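Local coordinates for DUF871 domain-containing protein (Enterococcus faecalis, PDB 2P0O) that is of unproven function but probably acts as a 6-phospho-N-acetylmuramidase, with a TIM-barrel domain followed by a cyclophilin-like domain, at residues A143-Y148 with E162-L167; N202-A207 with G235-T240. All blocks are in the same frame, centred on the assembly; numbering follows the deposited sequence.

Contact 1: A143-Y148 with E162-L167; sequences AWHNYY and EKNRWL
His145 and Asn164 meet through one short, nearly straight hydrogen bond: His145 NE2 donates to Asn164 OD1 at 2.7 Å, with an N-H...O angle of 165°. The acceptor lies at the edge of the imidazole, practically in the ring plane, and the donor arrives in the plane of the amide on a lone pair of OD1. The two flat groups are nevertheless turned strongly against each other, their planes 71° apart. Lys163 adds a lighter touch, its CG standing 4.3 Å from His145 CE1 in an oblique position while the rest of its chain leads away. Beside this polar pair the contact turns apolar, as Ala143 CB touches both methyl branches of Leu167, 4.1 Å from CD1 and from CD2.

Strand 141-144 and helix 157-169 are the first two elements of a beta-alpha-beta unit of the TIM barrel, so Ala143 faces outward to the helical layer and His145 follows just past the strand end. Its CG is anti to the carbonyl carbon (chi1 -76°), which swings the ring out to the helix. Further out, Phe160 meets the His145 ring, and Val174 of the next strand is touched by His145, Asn164 and Leu167 alike. Backbone hydrogen bonds between Phe175 and both Ala143 and His145 fix the strand end that carries the imidazole.

Contact 2: N202-A207 with G235-T240; sequences NPFAAA and GYYHQT
The Phe204 ring points its edge at the face of Tyr237 in an offset edge-to-face pair, with centroids 5.7 Å apart and planes at 75°. At that same edge, near the plane of the phenyl ring, lies the tyrosine's CB, 3.5 Å from Phe204 CE1 and 3.6 Å from Phe204 CZ. The phenyl edge therefore rests over the root of the tyrosine, with Tyr237 CG 3.8 Å from Phe204 CZ. Neighbouring aromatics extend the pair: Phe243 stacks on the Tyr237 ring and also touches Phe204, while Phe234 meets Phe204 edge-to-face.

This is helix-to-helix packing in the outer layer of the TIM barrel, where helix 203-212 and helix 228-240 flank strand 218-221, the last of the barrel. Between residues 202-207 and 235-240 only Phe204 and Tyr237 meet, and even their CA atoms are 9.4 Å apart; earlier turns of helix 228-240 add Thr230 and Phe234 to the packing. Each ring bridges its part of that gap by extending from its helix with CG anti to the backbone N (chi1 165° for Phe204, -171° for Tyr237), and the two side chains cross at about a right angle.

Phe204 stands in the first turn of its helix, whose start is organised by Asn202 at the N-cap position. Asn202 OD1 accepts weak capping bonds from Phe204 N and Ala205 N, and its ND2 is hydrogen-bonded to Gln233, a polar tie to helix 228-240. Three residues beyond Tyr237 that helix ends, and there Tyr236 O accepts from two groups of Thr240: the backbone N at 3.0 Å and, from the opposite face of the carbonyl plane, OG1 at 2.7 Å.

In the fold
Along the chain both segments of contact 1 come before those of contact 2. Their centres are 22 Å apart and their nearest atoms about 11 Å, so they do not touch. Both belong to the eight-stranded parallel barrel, but they use it differently: contact 1 joins a strand and its loop to the following helix, whereas contact 2 joins two outer helices. Strand 173-178 follows helix 157-169 and precedes helix 203-212, connecting the two regions in sequence. Helix 228-240 then leads directly into strand 242-247 of the C-terminal part, and touches helix 363-370. Contact 2 thus lies where the barrel meets the second domain, while contact 1 is internal to the barrel.

Contact 1: A143-Y148 with E162-L167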
# COMPACT_ATOMS: atom_id res chain seq x y z
N ALA A 143 4.35 -12.03 11.27
CA ALA A 143 4.56 -12.96 10.17
C ALA A 143 4.60 -12.12 8.91
O ALA A 143 3.58 -11.51 8.55
CB ALA A 143 3.44 -14.00 10.13
N TRP A 144 5.78 -12.04 8.29
CA TRP A 144 5.99 -11.26 7.05
C TRP A 144 5.97 -12.14 5.82
O TRP A 144 6.70 -13.15 5.72
CB TRP A 144 7.33 -10.53 7.05
CG TRP A 144 7.42 -9.39 7.96
CD1 TRP A 144 7.45 -9.44 9.33
CD2 TRP A 144 7.50 -8.01 7.60
NE1 TRP A 144 7.54 -8.18 9.84
CE2 TRP A 144 7.56 -7.27 8.81
CE3 TRP A 144 7.48 -7.32 6.38
CZ2 TRP A 144 7.65 -5.87 8.84
CZ3 TRP A 144 7.56 -5.92 6.40
CH2 TRP A 144 7.64 -5.21 7.62
N HIS A 145 5.14 -11.75 4.86
CA HIS A 145 5.19 -12.37 3.55
C HIS A 145 6.43 -11.91 2.83
O HIS A 145 7.05 -10.92 3.20
CB HIS A 145 3.97 -11.98 2.75
CG HIS A 145 2.74 -12.70 3.17
ND1 HIS A 145 2.44 -13.98 2.73
CD2 HIS A 145 1.73 -12.34 3.99
CE1 HIS A 145 1.31 -14.37 3.28
NE2 HIS A 145 0.85 -13.39 4.04
N ASN A 146 6.79 -12.65 1.81
CA ASN A 146 7.88 -12.30 0.96
C ASN A 146 7.43 -11.39 -0.15
O ASN A 146 6.22 -11.16 -0.31
CB ASN A 146 8.44 -13.57 0.37
CG ASN A 146 9.07 -14.48 1.41
OD1 ASN A 146 9.63 -14.01 2.39
ND2 ASN A 146 9.02 -15.79 1.17
N TYR A 147 8.39 -10.87 -0.92
CA TYR A 147 8.09 -10.23 -2.21
C TYR A 147 8.74 -10.96 -3.36
O TYR A 147 9.58 -11.84 -3.16
CB TYR A 147 8.45 -8.74 -2.23
CG TYR A 147 9.85 -8.43 -1.78
CD1 TYR A 147 10.94 -8.76 -2.58
CD2 TYR A 147 10.09 -7.78 -0.57
CE1 TYR A 147 12.26 -8.48 -2.18
CE2 TYR A 147 11.40 -7.50 -0.16
CZ TYR A 147 12.47 -7.84 -0.98
OH TYR A 147 13.76 -7.56 -0.62
N TYR A 148 8.34 -10.62 -4.58
CA TYR A 148 8.66 -11.48 -5.72
C TYR A 148 9.16 -10.65 -6.87
O TYR A 148 8.34 -10.14 -7.63
CB TYR A 148 7.43 -12.33 -6.09
CG TYR A 148 7.03 -13.20 -4.94
CD1 TYR A 148 7.64 -14.46 -4.72
CD2 TYR A 148 6.12 -12.76 -4.01
CE1 TYR A 148 7.30 -15.24 -3.60
CE2 TYR A 148 5.78 -13.52 -2.90
CZ TYR A 148 6.38 -14.73 -2.69
OH TYR A 148 6.00 -15.47 -1.59
N GLU A 162 -6.05 -17.76 2.76
CA GLU A 162 -6.00 -19.00 3.51
C GLU A 162 -4.91 -18.95 4.57
O GLU A 162 -5.15 -19.29 5.73
CB GLU A 162 -5.74 -20.15 2.54
CG GLU A 162 -5.95 -21.54 3.09
CD GLU A 162 -5.79 -22.63 2.01
OE1 GLU A 162 -4.67 -22.79 1.43
OE2 GLU A 162 -6.79 -23.32 1.73
N LYS A 163 -3.72 -18.51 4.16
CA LYS A 163 -2.57 -18.44 5.04
C LYS A 163 -2.81 -17.43 6.16
O LYS A 163 -2.59 -17.72 7.33
CB LYS A 163 -1.32 -18.08 4.22
CG LYS A 163 0.02 -18.08 4.97
CD LYS A 163 0.37 -19.44 5.57
CE LYS A 163 0.95 -20.40 4.56
NZ LYS A 163 1.13 -21.70 5.24
N ASN A 164 -3.28 -16.24 5.79
CA ASN A 164 -3.46 -15.16 6.74
C ASN A 164 -4.48 -15.49 7.84
O ASN A 164 -4.26 -15.17 9.01
CB ASN A 164 -3.81 -13.85 6.01
CG ASN A 164 -2.69 -13.37 5.09
OD1 ASN A 164 -1.54 -13.80 5.20
ND2 ASN A 164 -3.04 -12.47 4.18
N ARG A 165 -5.59 -16.13 7.45
CA ARG A 165 -6.62 -16.53 8.41
C ARG A 165 -6.04 -17.46 9.46
O ARG A 165 -6.25 -17.27 10.65
CB ARG A 165 -7.78 -17.20 7.70
CG ARG A 165 -9.07 -16.40 7.76
CD ARG A 165 -10.30 -17.11 7.11
NE ARG A 165 -10.28 -18.57 7.23
CZ ARG A 165 -10.82 -19.27 8.23
NH1 ARG A 165 -11.43 -18.65 9.24
NH2 ARG A 165 -10.74 -20.59 8.22
N TRP A 166 -5.30 -18.46 8.98
CA TRP A 166 -4.55 -19.39 9.81
C TRP A 166 -3.59 -18.64 10.73
O TRP A 166 -3.65 -18.80 11.95
CB TRP A 166 -3.78 -20.36 8.91
CG TRP A 166 -2.92 -21.37 9.61
CD1 TRP A 166 -3.34 -22.45 10.36
CD2 TRP A 166 -1.48 -21.44 9.60
NE1 TRP A 166 -2.26 -23.17 10.82
CE2 TRP A 166 -1.10 -22.58 10.36
CE3 TRP A 166 -0.48 -20.66 9.01
CZ2 TRP A 166 0.23 -22.93 10.56
CZ3 TRP A 166 0.85 -21.02 9.20
CH2 TRP A 166 1.19 -22.14 9.97
N LEU A 167 -2.73 -17.81 10.14
CA LEU A 167 -1.78 -17.00 10.91
C LEU A 167 -2.48 -16.23 12.02
O LEU A 167 -2.05 -16.29 13.17
CB LEU A 167 -0.94 -16.07 10.01
CG LEU A 167 0.02 -16.73 9.02
CD1 LEU A 167 0.50 -15.78 7.92
CD2 LEU A 167 1.21 -17.40 9.70

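Contact 2: N202-A207 with G235-T240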
# COMPACT_ATOMS: atom_id res chain seq x y z
N ASN A 202 -1.22 0.17 -9.58
CA ASN A 202 -1.15 1.37 -8.73
C ASN A 202 -0.91 0.92 -7.30
O ASN A 202 -1.74 0.23 -6.73
CB ASN A 202 -2.48 2.15 -8.82
CG ASN A 202 -2.46 3.45 -8.02
OD1 ASN A 202 -1.73 3.59 -7.03
ND2 ASN A 202 -3.22 4.42 -8.47
N PRO A 203 0.27 1.24 -6.75
CA PRO A 203 0.59 0.87 -5.36
C PRO A 203 -0.39 1.41 -4.33
O PRO A 203 -0.66 0.73 -3.32
CB PRO A 203 1.99 1.47 -5.14
CG PRO A 203 2.55 1.68 -6.52
CD PRO A 203 1.39 1.94 -7.42
N PHE A 204 -0.92 2.61 -4.54
CA PHE A 204 -1.90 3.18 -3.61
C PHE A 204 -3.14 2.31 -3.53
O PHE A 204 -3.61 2.01 -2.44
CB PHE A 204 -2.25 4.65 -3.97
CG PHE A 204 -3.49 5.18 -3.28
CD1 PHE A 204 -3.45 5.57 -1.94
CD2 PHE A 204 -4.69 5.30 -3.97
CE1 PHE A 204 -4.58 6.06 -1.29
CE2 PHE A 204 -5.84 5.79 -3.34
CZ PHE A 204 -5.79 6.16 -1.98
N ALA A 205 -3.69 1.94 -4.70
CA ALA A 205 -4.88 1.10 -4.72
C ALA A 205 -4.58 -0.27 -4.09
O ALA A 205 -5.42 -0.84 -3.43
CB ALA A 205 -5.40 0.92 -6.16
N ALA A 206 -3.37 -0.79 -4.34
CA ALA A 206 -2.98 -2.09 -3.84
C ALA A 206 -2.91 -2.07 -2.30
O ALA A 206 -3.48 -2.93 -1.64
CB ALA A 206 -1.63 -2.50 -4.45
N ALA A 207 -2.26 -1.03 -1.76
CA ALA A 207 -2.07 -0.87 -0.32
C ALA A 207 -3.38 -0.67 0.43
O ALA A 207 -3.69 -1.38 1.38
CB ALA A 207 -1.08 0.29 -0.01
N GLY A 235 -1.27 10.70 0.26
CA GLY A 235 -1.37 11.90 1.05
C GLY A 235 -2.77 12.42 1.05
O GLY A 235 -3.30 12.80 2.09
N TYR A 236 -3.39 12.47 -0.12
CA TYR A 236 -4.75 12.98 -0.24
C TYR A 236 -5.73 12.13 0.59
O TYR A 236 -6.59 12.65 1.30
CB TYR A 236 -5.15 13.00 -1.72
CG TYR A 236 -6.04 14.16 -2.12
CD1 TYR A 236 -7.44 14.05 -2.07
CD2 TYR A 236 -5.48 15.36 -2.58
CE1 TYR A 236 -8.26 15.13 -2.45
CE2 TYR A 236 -6.28 16.43 -2.98
CZ TYR A 236 -7.66 16.31 -2.91
OH TYR A 236 -8.42 17.41 -3.30
N TYR A 237 -5.59 10.81 0.49
CA TYR A 237 -6.42 9.89 1.24
C TYR A 237 -6.17 10.04 2.72
O TYR A 237 -7.09 10.02 3.54
CB TYR A 237 -6.08 8.45 0.84
CG TYR A 237 -7.05 7.41 1.40
CD1 TYR A 237 -8.41 7.54 1.18
CD2 TYR A 237 -6.59 6.31 2.16
CE1 TYR A 237 -9.32 6.61 1.69
CE2 TYR A 237 -7.51 5.36 2.68
CZ TYR A 237 -8.87 5.53 2.42
OH TYR A 237 -9.81 4.65 2.88
N HIS A 238 -4.91 10.17 3.10
CA HIS A 238 -4.57 10.23 4.52
C HIS A 238 -5.10 11.52 5.18
O HIS A 238 -5.62 11.49 6.30
CB HIS A 238 -3.06 10.02 4.66
CG HIS A 238 -2.49 10.45 5.97
ND1 HIS A 238 -2.54 9.67 7.10
CD2 HIS A 238 -1.80 11.57 6.31
CE1 HIS A 238 -1.91 10.28 8.09
NE2 HIS A 238 -1.46 11.44 7.63
N GLN A 239 -5.04 12.64 4.48
CA GLN A 239 -5.48 13.92 5.06
C GLN A 239 -6.98 14.15 4.98
O GLN A 239 -7.54 14.83 5.84
CB GLN A 239 -4.78 15.10 4.39
CG GLN A 239 -3.32 15.15 4.69
CD GLN A 239 -2.65 16.37 4.11
OE1 GLN A 239 -3.25 17.45 3.96
NE2 GLN A 239 -1.37 16.22 3.78
N THR A 240 -7.62 13.62 3.95
CA THR A 240 -9.02 13.96 3.66
C THR A 240 -9.99 12.77 3.62
O THR A 240 -11.20 12.98 3.49
CB THR A 240 -9.16 14.71 2.29
OG1 THR A 240 -9.01 13.78 1.18
CG2 THR A 240 -8.13 15.87 2.19